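Long-range contact in bartonella effector protein (Bep) substrate of VirB T4SS (Bartonella sp. 1-1C, PDB 4PY3), which is delivered by the VirB type IV secretion system and carries an N-terminal FIC domain that may transfer AMP from ATP to protein threonines or tyrosines: residues Q67-S72 with E160-V165. Sequence-based numbering, arbitrary orientation.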
ATOM      1  N   GLN A  67       7.326  -4.234   5.816  1.00 33.96           N
ATOM      2  CA  GLN A  67       8.319  -5.119   6.409  1.00 34.54           C
ATOM      3  C   GLN A  67       7.655  -6.041   7.432  1.00 35.06           C
ATOM      4  O   GLN A  67       7.821  -7.259   7.383  1.00 34.97           O
ATOM      5  CB  GLN A  67       9.449  -4.327   7.065  1.00 35.43           C
ATOM      6  CG  GLN A  67      10.735  -5.127   7.223  1.00 36.20           C
ATOM      7  CD  GLN A  67      11.932  -4.286   7.643  1.00 37.20           C
ATOM      8  OE1 GLN A  67      11.935  -3.062   7.522  1.00 37.46           O
ATOM      9  NE2 GLN A  67      12.970  -4.954   8.130  1.00 38.12           N
ATOM     10  N   ARG A  68       6.883  -5.465   8.346  1.00 35.45           N
ATOM     11  CA  ARG A  68       6.236  -6.259   9.379  1.00 36.18           C
ATOM     12  C   ARG A  68       5.199  -7.216   8.815  1.00 36.00           C
ATOM     13  O   ARG A  68       5.068  -8.338   9.288  1.00 36.67           O
ATOM     14  CB  ARG A  68       5.595  -5.362  10.431  1.00 37.22           C
ATOM     15  CG  ARG A  68       6.599  -4.711  11.375  1.00 38.03           C
ATOM     16  CD  ARG A  68       7.260  -5.768  12.239  1.00 38.83           C
ATOM     17  NE  ARG A  68       8.142  -5.199  13.245  1.00 39.75           N
ATOM     18  CZ  ARG A  68       9.182  -5.828  13.786  1.00 40.57           C
ATOM     19  NH1 ARG A  68       9.513  -7.067  13.413  1.00 40.28           N
ATOM     20  NH2 ARG A  68       9.918  -5.209  14.703  1.00 41.64           N
ATOM     21  N   LEU A  69       4.460  -6.773   7.813  1.00 35.47           N
ATOM     22  CA  LEU A  69       3.393  -7.586   7.252  1.00 35.73           C
ATOM     23  C   LEU A  69       3.924  -8.783   6.490  1.00 35.86           C
ATOM     24  O   LEU A  69       3.280  -9.823   6.483  1.00 36.56           O
ATOM     25  CB  LEU A  69       2.505  -6.764   6.320  1.00 35.42           C
ATOM     26  CG  LEU A  69       1.599  -5.689   6.944  1.00 36.09           C
ATOM     27  CD1 LEU A  69       0.739  -5.078   5.850  1.00 35.86           C
ATOM     28  CD2 LEU A  69       0.724  -6.255   8.043  1.00 37.30           C
ATOM     29  N   PHE A  70       5.097  -8.640   5.869  1.00 35.33           N
ATOM     30  CA  PHE A  70       5.591  -9.639   4.929  1.00 35.19           C
ATOM     31  C   PHE A  70       6.968 -10.257   5.216  1.00 35.27           C
ATOM     32  O   PHE A  70       7.404 -11.105   4.461  1.00 35.21           O
ATOM     33  CB  PHE A  70       5.583  -9.043   3.526  1.00 34.55           C
ATOM     34  CG  PHE A  70       4.213  -8.665   3.059  1.00 34.71           C
ATOM     35  CD1 PHE A  70       3.278  -9.645   2.776  1.00 35.53           C
ATOM     36  CD2 PHE A  70       3.857  -7.340   2.902  1.00 34.48           C
ATOM     37  CE1 PHE A  70       1.996  -9.302   2.363  1.00 36.01           C
ATOM     38  CE2 PHE A  70       2.587  -6.989   2.491  1.00 34.94           C
ATOM     39  CZ  PHE A  70       1.649  -7.969   2.222  1.00 35.68           C
ATOM     40  N   GLU A  71       7.614  -9.897   6.319  1.00 35.52           N
ATOM     41  CA  GLU A  71       8.964 -10.399   6.615  1.00 35.56           C
ATOM     42  C   GLU A  71       9.049 -11.904   6.855  1.00 36.08           C
ATOM     43  O   GLU A  71      10.139 -12.482   6.753  1.00 36.22           O
ATOM     44  CB  GLU A  71       9.609  -9.648   7.785  1.00 36.41           C
ATOM     45  CG  GLU A  71       8.911  -9.789   9.133  1.00 37.46           C
ATOM     46  CD  GLU A  71       9.329  -8.743  10.159  1.00 38.23           C
ATOM     47  OE1 GLU A  71      10.103  -7.799   9.823  1.00 38.30           O
ATOM     48  OE2 GLU A  71       8.876  -8.871  11.323  1.00 39.29           O
ATOM     49  N   SER A  72       7.926 -12.542   7.192  1.00 36.07           N
ATOM     50  CA  SER A  72       7.907 -13.997   7.376  1.00 36.59           C
ATOM     51  C   SER A  72       7.755 -14.745   6.050  1.00 36.09           C
ATOM     52  O   SER A  72       7.997 -15.955   5.994  1.00 37.02           O
ATOM     53  CB  SER A  72       6.792 -14.418   8.325  1.00 37.55           C
ATOM     54  OG  SER A  72       7.086 -14.046   9.655  1.00 38.24           O
ATOM     55  N   GLU A 160      -1.572  -2.981  -1.453  1.00 38.47           N
ATOM     56  CA  GLU A 160      -2.914  -2.674  -0.958  1.00 40.32           C
ATOM     57  C   GLU A 160      -3.006  -2.765   0.571  1.00 40.38           C
ATOM     58  O   GLU A 160      -3.311  -1.765   1.220  1.00 41.20           O
ATOM     59  CB  GLU A 160      -3.981  -3.541  -1.639  1.00 42.05           C
ATOM     60  CG  GLU A 160      -4.096  -3.305  -3.144  1.00 43.21           C
ATOM     61  CD  GLU A 160      -3.034  -4.045  -3.979  1.00 43.39           C
ATOM     62  OE1 GLU A 160      -2.109  -4.697  -3.405  1.00 43.28           O
ATOM     63  OE2 GLU A 160      -3.131  -3.982  -5.225  1.00 44.76           O
ATOM     64  N   PRO A 161      -2.737  -3.949   1.157  1.00 40.21           N
ATOM     65  CA  PRO A 161      -2.872  -4.042   2.622  1.00 40.48           C
ATOM     66  C   PRO A 161      -1.922  -3.116   3.373  1.00 39.87           C
ATOM     67  O   PRO A 161      -2.264  -2.632   4.450  1.00 40.15           O
ATOM     68  CB  PRO A 161      -2.545  -5.510   2.922  1.00 40.25           C
ATOM     69  CG  PRO A 161      -1.785  -5.979   1.736  1.00 39.54           C
ATOM     70  CD  PRO A 161      -2.365  -5.245   0.567  1.00 39.62           C
ATOM     71  N   THR A 162      -0.746  -2.866   2.802  1.00 38.82           N
ATOM     72  CA  THR A 162       0.201  -1.946   3.414  1.00 38.58           C
ATOM     73  C   THR A 162      -0.356  -0.505   3.488  1.00 39.67           C
ATOM     74  O   THR A 162      -0.284   0.129   4.533  1.00 39.86           O
ATOM     75  CB  THR A 162       1.540  -1.941   2.659  1.00 37.27           C
ATOM     76  OG1 THR A 162       2.106  -3.261   2.675  1.00 37.16           O
ATOM     77  CG2 THR A 162       2.511  -0.974   3.314  1.00 37.03           C
ATOM     78  N   GLN A 163      -0.848   0.009   2.364  1.00 40.72           N
ATOM     79  CA  GLN A 163      -1.398   1.374   2.310  1.00 42.56           C
ATOM     80  C   GLN A 163      -2.659   1.514   3.151  1.00 43.05           C
ATOM     81  O   GLN A 163      -2.837   2.535   3.801  1.00 43.92           O
ATOM     82  CB  GLN A 163      -1.556   1.911   0.881  1.00 44.04           C
ATOM     83  CG  GLN A 163      -2.495   1.083   0.053  1.00 45.85           C
ATOM     84  CD  GLN A 163      -2.376   1.346  -1.448  1.00 47.96           C
ATOM     85  OE1 GLN A 163      -1.343   1.838  -1.959  1.00 50.06           O
ATOM     86  NE2 GLN A 163      -3.435   1.010  -2.168  1.00 48.90           N
ATOM     87  N   ARG A 164      -3.467   0.464   3.248  1.00 42.93           N
ATOM     88  CA  ARG A 164      -4.643   0.518   4.124  1.00 44.05           C
ATOM     89  C   ARG A 164      -4.264   0.643   5.591  1.00 43.93           C
ATOM     90  O   ARG A 164      -4.831   1.475   6.311  1.00 44.93           O
ATOM     91  CB  ARG A 164      -5.530  -0.699   3.945  1.00 44.70           C
ATOM     92  CG  ARG A 164      -6.165  -0.736   2.580  1.00 45.24           C
ATOM     93  CD  ARG A 164      -6.952  -2.008   2.398  1.00 46.36           C
ATOM     94  NE  ARG A 164      -7.252  -2.176   0.975  1.00 46.98           N
ATOM     95  CZ  ARG A 164      -8.094  -3.067   0.466  1.00 48.48           C
ATOM     96  NH1 ARG A 164      -8.784  -3.871   1.267  1.00 50.16           N
ATOM     97  NH2 ARG A 164      -8.257  -3.138  -0.849  1.00 48.55           N
ATOM     98  N   VAL A 165      -3.301  -0.160   6.043  1.00 42.34           N
ATOM     99  CA  VAL A 165      -2.868  -0.050   7.433  1.00 42.43           C
ATOM    100  C   VAL A 165      -2.307   1.349   7.700  1.00 42.16           C
ATOM    101  O   VAL A 165      -2.563   1.933   8.742  1.00 43.00           O
ATOM    102  CB  VAL A 165      -1.840  -1.129   7.811  1.00 41.53           C
ATOM    103  CG1 VAL A 165      -1.221  -0.850   9.175  1.00 41.87           C
ATOM    104  CG2 VAL A 165      -2.510  -2.486   7.835  1.00 42.20           C
TER
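Phe70 presents the rim of its ring to helix 159-173, with CZ 4.0 Å from Pro161 CG and CE2 3.8 Å from Thr162 OG1. Both partners lie near the ring plane, so the aromatic meets them edge-on. The phenyl crosses Pro161 at about a right angle; one face carries Leu69 CB, offset toward the rim, and His66 adds a second ring inclined by about 45°. Leu69 is extended beyond CG, with CD1 anti to CA (chi2 -176°), which carries this methyl to 3.9 Å from Thr162 OG1 and 4.1 Å from Pro161 O. The contact is van der Waals packing, largely of apolar groups, between the C-terminal part of helix 59-70 and the first turns of the helix that follows the Fic loop. In the canonical HPFx(D/E)GN(G/K)R motif, Glu160 and Pro161 would occupy the last two positions, with proline replacing arginine. Thr162 turns OG1 beside its own backbone N (chi1 -60°), where it hydrogen-bonds back to Gly158 O, so this buried hydroxyl is satisfied while Leu69 and Phe70 pack against it. Its side chain also touches Ile65 and Leu62, one and two turns before Leu69 on helix 59-70, and Cys37 of helix 30-48 packs on Phe70.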